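Endo-beta-mannanase (Opitutaceae bacterium TAV5, PDB 7BOB) probably releases mannose units from the ends of beta-1,4-linked mannan chains or manno-oligosaccharides, as a glycoside hydrolase of family 5. Local coordinates at residues Ser410-Leu415 with Leu555-Ala560; His386-Arg391 with Ile445-Val450; Glu511-Leu516 with Phe562-Pro567. All blocks are in the same frame, centred on the assembly; numbering follows the deposited sequence.

How the contacts relate
All three contacts lie in the C-terminal alpha/beta domain, which follows the eight-stranded barrel. Along the chain, contact 2 opens first: strand 385-389 is joined by strand 444-448, closing a loop of 53 residues that holds helix 406-422 and strand 427-431. Contact 1 starts inside that loop, on helix 406-422, and closes 139 residues later at helix 558-564, so the two cross. Contact 3 opens within the span of contact 1, at the end of strand 508-512, and closes just beyond it on the same helix, crossing it too; contacts 2 and 3 follow in series. Thr-448 touches Arg-412 and Glu-559, and Asp-557 N probably bonds to Cys-514 O, linking sheet, helices and hairpin.

Contact 1 of 3, residues Ser410-Leu415 with Leu555-Ala560; sequences SRRLIL and LADVEA
With CG anti to its carbonyl carbon (chi1 -62°) and the chain extended from there to NE, Arg-412 reaches out of helix 406-422 to the carboxylate of Asp-557, which is turned to meet it because its CG lies opposite the backbone N (chi1 -167°). The motif at the receiving end is a helix N-cap: Asp-557 sits right before helix 558-564, in the C-terminal alpha/beta domain. Arg-412 NH2 donates to OD2 of Asp-557 at 2.6 Å, in a salt bridge with an N-H...O angle of 162°. OD2 uses its syn lone pair and lies at the edge of the guanidinium, the two flat groups being nearly coplanar. Asp-557 OD1 does the capping, accepting from Ala-560 N at 3.2 Å from above the carboxylate plane. One carboxylate thus serves an arginine and a helix start, and both would be expected to favour its anionic form. An alanine at Asp-557 would remove both oxygens and is likely to leave Ala-560 N without its cap and NH2 of Arg-412 without its mate, although NH1 keeps a salt bridge to Glu-408. Nearer the helix axis the meeting is aliphatic, Arg-412 CG packing against Glu-559 CB at 3.9 Å; the backbone oxygen Arg-412 O lies 3.7 Å from Glu-559 CG. The bent chain of Glu-559 carries its carboxylate elsewhere, to Tyr-580 and His-473, which hold OE2. Another face of helix 406-422, with Leu-413 and Ile-414, packs on helix 258-272, so this helix of the C-terminal domain forms part of its interface with the barrel. One turn on from Arg-411, Leu-415 CD2 rests 3.9 Å from Glu-559 O. Water 1 adds a bridge, accepting from Arg-411 NH2 at 3.1 Å and donating to Ala-560 O at 2.9 Å.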
loop_
_atom_site.group_PDB
_atom_site.type_symbol
_atom_site.label_atom_id
_atom_site.label_comp_id
_atom_site.label_asym_id
_atom_site.label_seq_id
_atom_site.Cartn_x
_atom_site.Cartn_y
_atom_site.Cartn_z
ATOM N N SER A 410 9.626 -10.558 13.960
ATOM C CA SER A 410 11.069 -10.736 13.866
ATOM C C SER A 410 11.821 -9.450 14.177
ATOM O O SER A 410 12.942 -9.510 14.684
ATOM C CB SER A 410 11.452 -11.260 12.483
ATOM O OG SER A 410 11.317 -10.260 11.495
ATOM N N ARG A 411 11.239 -8.285 13.874
ATOM C CA ARG A 411 11.857 -7.030 14.300
ATOM C C ARG A 411 12.018 -6.990 15.812
ATOM O O ARG A 411 13.054 -6.546 16.323
ATOM C CB ARG A 411 11.014 -5.830 13.858
ATOM C CG ARG A 411 11.614 -4.999 12.741
ATOM C CD ARG A 411 10.510 -4.213 11.963
ATOM N NE ARG A 411 9.604 -3.495 12.854
ATOM C CZ ARG A 411 9.877 -2.296 13.368
ATOM N NH1 ARG A 411 11.045 -1.714 13.055
ATOM N NH2 ARG A 411 9.002 -1.687 14.190
ATOM N N ARG A 412 10.993 -7.439 16.540
ATOM C CA ARG A 412 11.042 -7.399 18.002
ATOM C C ARG A 412 11.992 -8.452 18.543
ATOM O O ARG A 412 12.683 -8.222 19.548
ATOM C CB ARG A 412 9.651 -7.615 18.586
ATOM C CG ARG A 412 8.628 -6.550 18.212
ATOM C CD ARG A 412 7.203 -7.057 18.468
ATOM N NE ARG A 412 6.255 -5.962 18.667
ATOM C CZ ARG A 412 5.608 -5.370 17.665
ATOM N NH1 ARG A 412 5.818 -5.785 16.406
ATOM N NH2 ARG A 412 4.753 -4.369 17.911
ATOM N N LEU A 413 12.034 -9.616 17.890
ATOM C CA LEU A 413 12.906 -10.670 18.358
ATOM C C LEU A 413 14.362 -10.297 18.111
ATOM O O LEU A 413 15.218 -10.517 18.976
ATOM C CB LEU A 413 12.534 -11.985 17.674
ATOM C CG LEU A 413 11.215 -12.646 18.093
ATOM C CD1 LEU A 413 10.965 -13.895 17.265
ATOM C CD2 LEU A 413 11.225 -12.991 19.562
ATOM N N ILE A 414 14.648 -9.679 16.959
ATOM C CA ILE A 414 16.027 -9.339 16.615
ATOM C C ILE A 414 16.610 -8.382 17.648
ATOM O O ILE A 414 17.728 -8.572 18.145
ATOM C CB ILE A 414 16.095 -8.750 15.198
ATOM C CG1 ILE A 414 15.997 -9.875 14.160
ATOM C CG2 ILE A 414 17.365 -7.921 15.022
ATOM C CD1 ILE A 414 15.768 -9.392 12.727
ATOM N N LEU A 415 15.839 -7.355 18.005
ATOM C CA LEU A 415 16.322 -6.315 18.906
ATOM C C LEU A 415 16.431 -6.834 20.327
ATOM O O LEU A 415 17.421 -6.567 21.019
ATOM C CB LEU A 415 15.387 -5.100 18.863
ATOM C CG LEU A 415 15.864 -3.966 19.764
ATOM C CD1 LEU A 415 17.113 -3.321 19.192
ATOM C CD2 LEU A 415 14.771 -2.941 19.950
ATOM N N LEU A 555 3.124 -2.868 30.584
ATOM C CA LEU A 555 1.976 -2.390 29.818
ATOM C C LEU A 555 2.403 -1.393 28.747
ATOM O O LEU A 555 1.854 -0.304 28.633
ATOM C CB LEU A 555 0.937 -1.782 30.756
ATOM C CG LEU A 555 0.535 -2.714 31.909
ATOM C CD1 LEU A 555 -0.475 -2.067 32.858
ATOM C CD2 LEU A 555 -0.011 -4.024 31.350
ATOM N N ALA A 556 3.417 -1.752 27.967
ATOM C CA ALA A 556 3.837 -0.937 26.835
ATOM C C ALA A 556 4.539 -1.852 25.848
ATOM O O ALA A 556 5.027 -2.928 26.212
ATOM C CB ALA A 556 4.753 0.217 27.248
ATOM N N ASP A 557 4.566 -1.426 24.584
ATOM C CA ASP A 557 5.270 -2.185 23.552
ATOM C C ASP A 557 6.736 -1.768 23.576
ATOM O O ASP A 557 7.174 -0.892 22.822
ATOM C CB ASP A 557 4.631 -1.961 22.188
ATOM C CG ASP A 557 5.111 -2.952 21.158
ATOM O OD1 ASP A 557 6.204 -3.550 21.361
ATOM O OD2 ASP A 557 4.415 -3.114 20.138
ATOM N N VAL A 558 7.508 -2.446 24.435
ATOM C CA VAL A 558 8.900 -2.069 24.703
ATOM C C VAL A 558 9.718 -2.063 23.416
ATOM O O VAL A 558 10.321 -1.049 23.033
ATOM C CB VAL A 558 9.507 -3.020 25.754
ATOM C CG1 VAL A 558 10.984 -2.709 26.015
ATOM C CG2 VAL A 558 8.698 -2.954 27.044
ATOM N N GLU A 559 9.743 -3.198 22.721
ATOM C CA GLU A 559 10.608 -3.308 21.560
ATOM C C GLU A 559 10.213 -2.323 20.472
ATOM O O GLU A 559 11.085 -1.720 19.834
ATOM C CB GLU A 559 10.599 -4.742 21.040
ATOM C CG GLU A 559 11.368 -5.694 21.958
ATOM C CD GLU A 559 10.530 -6.135 23.150
ATOM O OE1 GLU A 559 9.314 -5.844 23.179
ATOM O OE2 GLU A 559 11.086 -6.790 24.037
ATOM N N ALA A 560 8.906 -2.128 20.260
ATOM C CA ALA A 560 8.471 -1.157 19.265
ATOM C C ALA A 560 8.902 0.248 19.667
ATOM O O ALA A 560 9.449 0.997 18.845
ATOM C CB ALA A 560 6.950 -1.228 19.072
HETATM O O HOH W 1 8.619 0.780 16.090
#

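Contact 2 of 3, residues His386-Arg391 with Ile445-Val450; sequences HLYWPR and IIITGV
His-386 and Ile-445 begin a parallel pairing inside the mixed sheet of the C-terminal domain, where strand 385-389 lies between strands 427-431 and 444-448. The carbonyl oxygen of His-386 accepts from Ile-446 N at 2.9 Å, and the CA-H of Ile-445 leans on the same oxygen. Leu-387 is paired with Ile-446, and their side chains run side by side toward helix 406-422, where Leu-420 meets both; CD2 of Leu-387 also touches CG2 of Thr-448 at 4.0 Å. Tyr-388 N then donates to Ile-446 O at 2.9 Å, so Ile-446 is gripped through both its N-H and its C=O, as a parallel ladder requires. With CG swung opposite the backbone N (chi1 -175°), Tyr-388 lays CB alongside Ile-447 CG1 at 3.8 Å and sends its ring on to Val-450, whose CG2 meets the ring edge 4.2 Å from CD1. Beyond the ring, Glu-456 takes the hydroxyl. The strands cross at 48° and spread here: where the next rung would fall, water 2 stands between them, donating to Tyr-388 O at 2.8 Å and accepting from Thr-448 N at 2.7 Å. Past the tight turn at Gly-449, whose positive phi favours glycine, Val-450 returns to the first segment, and its CG2 lies 4.3 Å from Pro-390 CB.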
loop_
_atom_site.group_PDB
_atom_site.type_symbol
_atom_site.label_atom_id
_atom_site.label_comp_id
_atom_site.label_asym_id
_atom_site.label_seq_id
_atom_site.Cartn_x
_atom_site.Cartn_y
_atom_site.Cartn_z
ATOM N N HIS A 386 15.087 -17.214 27.277
ATOM C CA HIS A 386 14.518 -17.680 26.012
ATOM C C HIS A 386 13.466 -16.697 25.493
ATOM O O HIS A 386 12.560 -16.301 26.231
ATOM C CB HIS A 386 13.886 -19.070 26.174
ATOM C CG HIS A 386 14.884 -20.182 26.312
ATOM N ND1 HIS A 386 15.635 -20.372 27.452
ATOM C CD2 HIS A 386 15.253 -21.165 25.450
ATOM C CE1 HIS A 386 16.423 -21.421 27.285
ATOM N NE2 HIS A 386 16.206 -21.920 26.083
ATOM N N LEU A 387 13.586 -16.311 24.224
ATOM C CA LEU A 387 12.570 -15.493 23.575
ATOM C C LEU A 387 11.428 -16.378 23.085
ATOM O O LEU A 387 11.656 -17.477 22.570
ATOM C CB LEU A 387 13.186 -14.727 22.408
ATOM C CG LEU A 387 14.346 -13.795 22.744
ATOM C CD1 LEU A 387 15.043 -13.348 21.457
ATOM C CD2 LEU A 387 13.832 -12.599 23.530
ATOM N N TYR A 388 10.195 -15.900 23.252
ATOM C CA TYR A 388 9.004 -16.695 22.955
ATOM C C TYR A 388 8.665 -16.595 21.465
ATOM O O TYR A 388 8.396 -15.499 20.960
ATOM C CB TYR A 388 7.833 -16.224 23.817
ATOM C CG TYR A 388 6.574 -17.051 23.680
ATOM C CD1 TYR A 388 5.512 -16.604 22.896
ATOM C CD2 TYR A 388 6.441 -18.270 24.327
ATOM C CE1 TYR A 388 4.354 -17.349 22.759
ATOM C CE2 TYR A 388 5.279 -19.018 24.209
ATOM C CZ TYR A 388 4.244 -18.550 23.419
ATOM O OH TYR A 388 3.087 -19.273 23.279
ATOM N N TRP A 389 8.712 -17.741 20.759
ATOM C CA TRP A 389 8.246 -17.857 19.376
ATOM C C TRP A 389 6.771 -18.241 19.400
ATOM O O TRP A 389 6.431 -19.302 19.936
ATOM C CB TRP A 389 9.073 -18.903 18.625
ATOM C CG TRP A 389 8.743 -19.126 17.152
ATOM C CD1 TRP A 389 7.674 -19.815 16.647
ATOM C CD2 TRP A 389 9.498 -18.678 16.011
ATOM N NE1 TRP A 389 7.724 -19.831 15.288
ATOM C CE2 TRP A 389 8.833 -19.152 14.864
ATOM C CE3 TRP A 389 10.679 -17.944 15.852
ATOM C CZ2 TRP A 389 9.282 -18.887 13.561
ATOM C CZ3 TRP A 389 11.134 -17.692 14.548
ATOM C CH2 TRP A 389 10.428 -18.157 13.426
ATOM N N PRO A 390 5.862 -17.400 18.904
ATOM C CA PRO A 390 4.426 -17.651 19.131
ATOM C C PRO A 390 3.925 -18.883 18.380
ATOM O O PRO A 390 4.469 -19.270 17.342
ATOM C CB PRO A 390 3.752 -16.370 18.611
ATOM C CG PRO A 390 4.739 -15.773 17.641
ATOM C CD PRO A 390 6.113 -16.141 18.182
ATOM N N ARG A 391 2.843 -19.483 18.905
ATOM C CA ARG A 391 2.297 -20.697 18.293
ATOM C C ARG A 391 1.879 -20.474 16.837
ATOM O O ARG A 391 2.057 -21.353 15.997
ATOM C CB ARG A 391 1.116 -21.231 19.108
ATOM C CG ARG A 391 0.292 -22.304 18.377
ATOM C CD ARG A 391 -0.828 -22.879 19.240
ATOM N NE ARG A 391 -0.292 -23.641 20.359
ATOM C CZ ARG A 391 0.036 -24.930 20.290
ATOM N NH1 ARG A 391 -0.141 -25.608 19.159
ATOM N NH2 ARG A 391 0.536 -25.546 21.356
ATOM N N ILE A 445 11.549 -16.771 30.337
ATOM C CA ILE A 445 10.904 -16.586 29.043
ATOM C C ILE A 445 10.523 -15.122 28.901
ATOM O O ILE A 445 9.882 -14.553 29.796
ATOM C CB ILE A 445 9.658 -17.477 28.878
ATOM C CG1 ILE A 445 10.069 -18.946 28.671
ATOM C CG2 ILE A 445 8.832 -16.993 27.695
ATOM C CD1 ILE A 445 8.896 -19.906 28.581
ATOM N N ILE A 446 10.920 -14.515 27.786
ATOM C CA ILE A 446 10.569 -13.138 27.475
ATOM C C ILE A 446 9.625 -13.151 26.286
ATOM O O ILE A 446 9.940 -13.736 25.240
ATOM C CB ILE A 446 11.807 -12.280 27.175
ATOM C CG1 ILE A 446 12.749 -12.268 28.372
ATOM C CG2 ILE A 446 11.383 -10.848 26.864
ATOM C CD1 ILE A 446 13.980 -11.440 28.122
ATOM N N ILE A 447 8.466 -12.530 26.450
ATOM C CA ILE A 447 7.514 -12.364 25.362
ATOM C C ILE A 447 7.646 -10.931 24.858
ATOM O O ILE A 447 7.412 -9.970 25.608
ATOM C CB ILE A 447 6.083 -12.681 25.817
ATOM C CG1 ILE A 447 5.992 -14.116 26.353
ATOM C CG2 ILE A 447 5.109 -12.426 24.691
ATOM C CD1 ILE A 447 4.595 -14.511 26.842
ATOM N N THR A 448 8.036 -10.784 23.596
ATOM C CA THR A 448 8.364 -9.473 23.029
ATOM C C THR A 448 7.168 -8.862 22.294
ATOM O O THR A 448 7.219 -8.621 21.093
ATOM C CB THR A 448 9.560 -9.600 22.087
ATOM O OG1 THR A 448 9.237 -10.515 21.017
ATOM C CG2 THR A 448 10.784 -10.096 22.856
ATOM N N GLY A 449 6.098 -8.579 23.031
ATOM C CA GLY A 449 4.915 -8.000 22.422
ATOM C C GLY A 449 4.413 -8.769 21.217
ATOM O O GLY A 449 4.245 -8.194 20.137
ATOM N N VAL A 450 4.224 -10.076 21.360
ATOM C CA VAL A 450 3.585 -10.858 20.314
ATOM C C VAL A 450 2.249 -11.333 20.851
ATOM O O VAL A 450 1.999 -11.344 22.065
ATOM C CB VAL A 450 4.444 -12.041 19.836
ATOM C CG1 VAL A 450 5.684 -11.520 19.118
ATOM C CG2 VAL A 450 4.834 -12.941 21.005
HETATM O O HOH W 2 8.707 -12.902 21.979
#

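Contact 3 of 3, residues Glu511-Leu516 with Phe562-Pro567; sequences EFTCFL and FLSQWP
Phe-512 and Phe-562 bring a beta hairpin against a helix: strands 501-505 and 508-512 form the hairpin, and the chain leaving it at residues 513-516 passes the C-terminal end of helix 558-564. The aromatic part of the contact is a meeting of these two rings. The two side chains lie side by side and point the same way; the ring planes are 30° apart but slid so far that they barely overlap, with centroids 6.0 Å from each other. CE1 of Phe-512 makes the contact, 3.8 Å from CE1 of Phe-562 and close to its CZ as well. Helix 569-583 supplies further aromatic neighbours to both: Trp-576 stacks on Phe-562, and Trp-579 meets Phe-512 edge to face. The pair therefore belongs to a larger aromatic cluster between the hairpin and helices 558-564 and 569-583.

The polar part lies nearer the surface. Thr-513 and Ser-564 point their CB atoms at each other, and OG1 of Thr-513 comes to 3.3 Å from OG of Ser-564. The serine OG stands between its own backbone N and carbonyl carbon (chi1 72°), a torsion that lets it turn back onto the helix, where it bonds to Ser-561 O. Ser-561 also ties the other segment, its OG being hydrogen-bonded to Cys-514 N.

Backbone bonds finish the helix within residues 562-567: Gln-565 N donates to Phe-562 O at 3.0 Å and Trp-566 N to Leu-563 O at 3.1 Å, both spanning three residues.

A sulfur contact completes the meeting: SG of Cys-514 packs against the serine side chain, 4.0 Å from CB of Ser-564.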
loop_
_atom_site.group_PDB
_atom_site.type_symbol
_atom_site.label_atom_id
_atom_site.label_comp_id
_atom_site.label_asym_id
_atom_site.label_seq_id
_atom_site.Cartn_x
_atom_site.Cartn_y
_atom_site.Cartn_z
ATOM N N GLU A 511 10.974 6.405 28.250
ATOM C CA GLU A 511 9.736 6.882 27.649
ATOM C C GLU A 511 9.303 5.896 26.579
ATOM O O GLU A 511 10.064 5.619 25.649
ATOM C CB GLU A 511 9.905 8.279 27.055
ATOM C CG GLU A 511 8.670 8.781 26.361
ATOM C CD GLU A 511 8.915 10.096 25.671
ATOM O OE1 GLU A 511 9.282 11.065 26.372
ATOM O OE2 GLU A 511 8.765 10.156 24.432
ATOM N N PHE A 512 8.085 5.373 26.715
ATOM C CA PHE A 512 7.494 4.443 25.761
ATOM C C PHE A 512 6.390 5.148 24.983
ATOM O O PHE A 512 5.369 5.532 25.564
ATOM C CB PHE A 512 6.934 3.217 26.478
ATOM C CG PHE A 512 7.957 2.479 27.270
ATOM C CD1 PHE A 512 8.891 1.682 26.636
ATOM C CD2 PHE A 512 8.015 2.607 28.642
ATOM C CE1 PHE A 512 9.854 1.001 27.363
ATOM C CE2 PHE A 512 8.991 1.922 29.376
ATOM C CZ PHE A 512 9.900 1.123 28.736
ATOM N N THR A 513 6.581 5.279 23.666
ATOM C CA THR A 513 5.593 5.897 22.791
ATOM C C THR A 513 4.709 4.898 22.062
ATOM O O THR A 513 3.722 5.317 21.464
ATOM C CB THR A 513 6.284 6.781 21.748
ATOM O OG1 THR A 513 7.054 5.940 20.870
ATOM C CG2 THR A 513 7.190 7.807 22.424
ATOM N N CYS A 514 5.018 3.606 22.079
ATOM C CA CYS A 514 4.238 2.610 21.348
ATOM C C CYS A 514 3.550 1.659 22.306
ATOM O O CYS A 514 4.100 1.312 23.360
ATOM C CB CYS A 514 5.104 1.795 20.386
ATOM S SG CYS A 514 6.031 2.771 19.218
ATOM N N PHE A 515 2.374 1.200 21.908
ATOM C CA PHE A 515 1.547 0.339 22.728
ATOM C C PHE A 515 0.922 -0.687 21.810
ATOM O O PHE A 515 0.678 -0.411 20.630
ATOM C CB PHE A 515 0.488 1.167 23.498
ATOM C CG PHE A 515 1.107 2.213 24.391
ATOM C CD1 PHE A 515 1.358 3.488 23.913
ATOM C CD2 PHE A 515 1.512 1.897 25.678
ATOM C CE1 PHE A 515 1.979 4.440 24.711
ATOM C CE2 PHE A 515 2.121 2.846 26.480
ATOM C CZ PHE A 515 2.350 4.124 25.991
ATOM N N LEU A 516 0.699 -1.880 22.338
ATOM C CA LEU A 516 0.366 -2.992 21.459
ATOM C C LEU A 516 -0.983 -2.747 20.802
ATOM O O LEU A 516 -1.959 -2.392 21.470
ATOM C CB LEU A 516 0.362 -4.314 22.229
ATOM C CG LEU A 516 0.569 -5.570 21.371
ATOM C CD1 LEU A 516 2.018 -5.678 20.869
ATOM C CD2 LEU A 516 0.183 -6.827 22.151
ATOM N N PHE A 562 11.401 1.179 21.582
ATOM C CA PHE A 562 12.830 1.285 21.313
ATOM C C PHE A 562 13.108 1.418 19.813
ATOM O O PHE A 562 13.910 2.266 19.391
ATOM C CB PHE A 562 13.547 0.072 21.883
ATOM C CG PHE A 562 13.571 0.023 23.392
ATOM C CD1 PHE A 562 13.143 1.111 24.153
ATOM C CD2 PHE A 562 14.058 -1.099 24.046
ATOM C CE1 PHE A 562 13.179 1.053 25.507
ATOM C CE2 PHE A 562 14.095 -1.159 25.407
ATOM C CZ PHE A 562 13.651 -0.072 26.151
ATOM N N LEU A 563 12.438 0.599 18.990
ATOM C CA LEU A 563 12.661 0.668 17.549
ATOM C C LEU A 563 12.212 2.006 16.970
ATOM O O LEU A 563 12.858 2.510 16.046
ATOM C CB LEU A 563 11.963 -0.497 16.838
ATOM C CG LEU A 563 12.643 -1.872 16.974
ATOM C CD1 LEU A 563 11.701 -2.986 16.591
ATOM C CD2 LEU A 563 13.927 -1.964 16.180
ATOM N N SER A 564 11.144 2.621 17.517
ATOM C CA SER A 564 10.725 3.940 17.036
ATOM C C SER A 564 11.748 5.026 17.327
ATOM O O SER A 564 11.698 6.087 16.695
ATOM C CB SER A 564 9.362 4.340 17.632
ATOM O OG SER A 564 9.472 4.656 19.018
ATOM N N GLN A 565 12.667 4.807 18.268
ATOM C CA GLN A 565 13.717 5.772 18.581
ATOM C C GLN A 565 15.066 5.359 18.010
ATOM O O GLN A 565 16.118 5.776 18.518
ATOM C CB GLN A 565 13.790 6.014 20.095
ATOM C CG GLN A 565 12.405 6.348 20.734
ATOM C CD GLN A 565 11.724 7.584 20.110
ATOM O OE1 GLN A 565 10.611 7.506 19.568
ATOM N NE2 GLN A 565 12.409 8.720 20.171
ATOM N N TRP A 566 15.031 4.598 16.918
ATOM C CA TRP A 566 16.245 4.139 16.254
ATOM C C TRP A 566 17.244 5.237 15.905
ATOM O O TRP A 566 18.458 4.988 16.048
ATOM C CB TRP A 566 15.879 3.352 14.991
ATOM C CG TRP A 566 16.932 2.351 14.632
ATOM C CD1 TRP A 566 17.730 2.357 13.523
ATOM C CD2 TRP A 566 17.337 1.224 15.413
ATOM N NE1 TRP A 566 18.584 1.282 13.553
ATOM C CE2 TRP A 566 18.365 0.574 14.708
ATOM C CE3 TRP A 566 16.912 0.688 16.634
ATOM C CZ2 TRP A 566 18.983 -0.576 15.189
ATOM C CZ3 TRP A 566 17.519 -0.448 17.103
ATOM C CH2 TRP A 566 18.545 -1.074 16.383
ATOM N N PRO A 567 16.846 6.428 15.435
ATOM C CA PRO A 567 17.861 7.442 15.098
ATOM C C PRO A 567 18.708 7.890 16.276
ATOM O O PRO A 567 19.814 8.401 16.053
ATOM C CB PRO A 567 17.027 8.599 14.533
ATOM C CG PRO A 567 15.825 7.926 13.979
ATOM C CD PRO A 567 15.508 6.874 15.012
#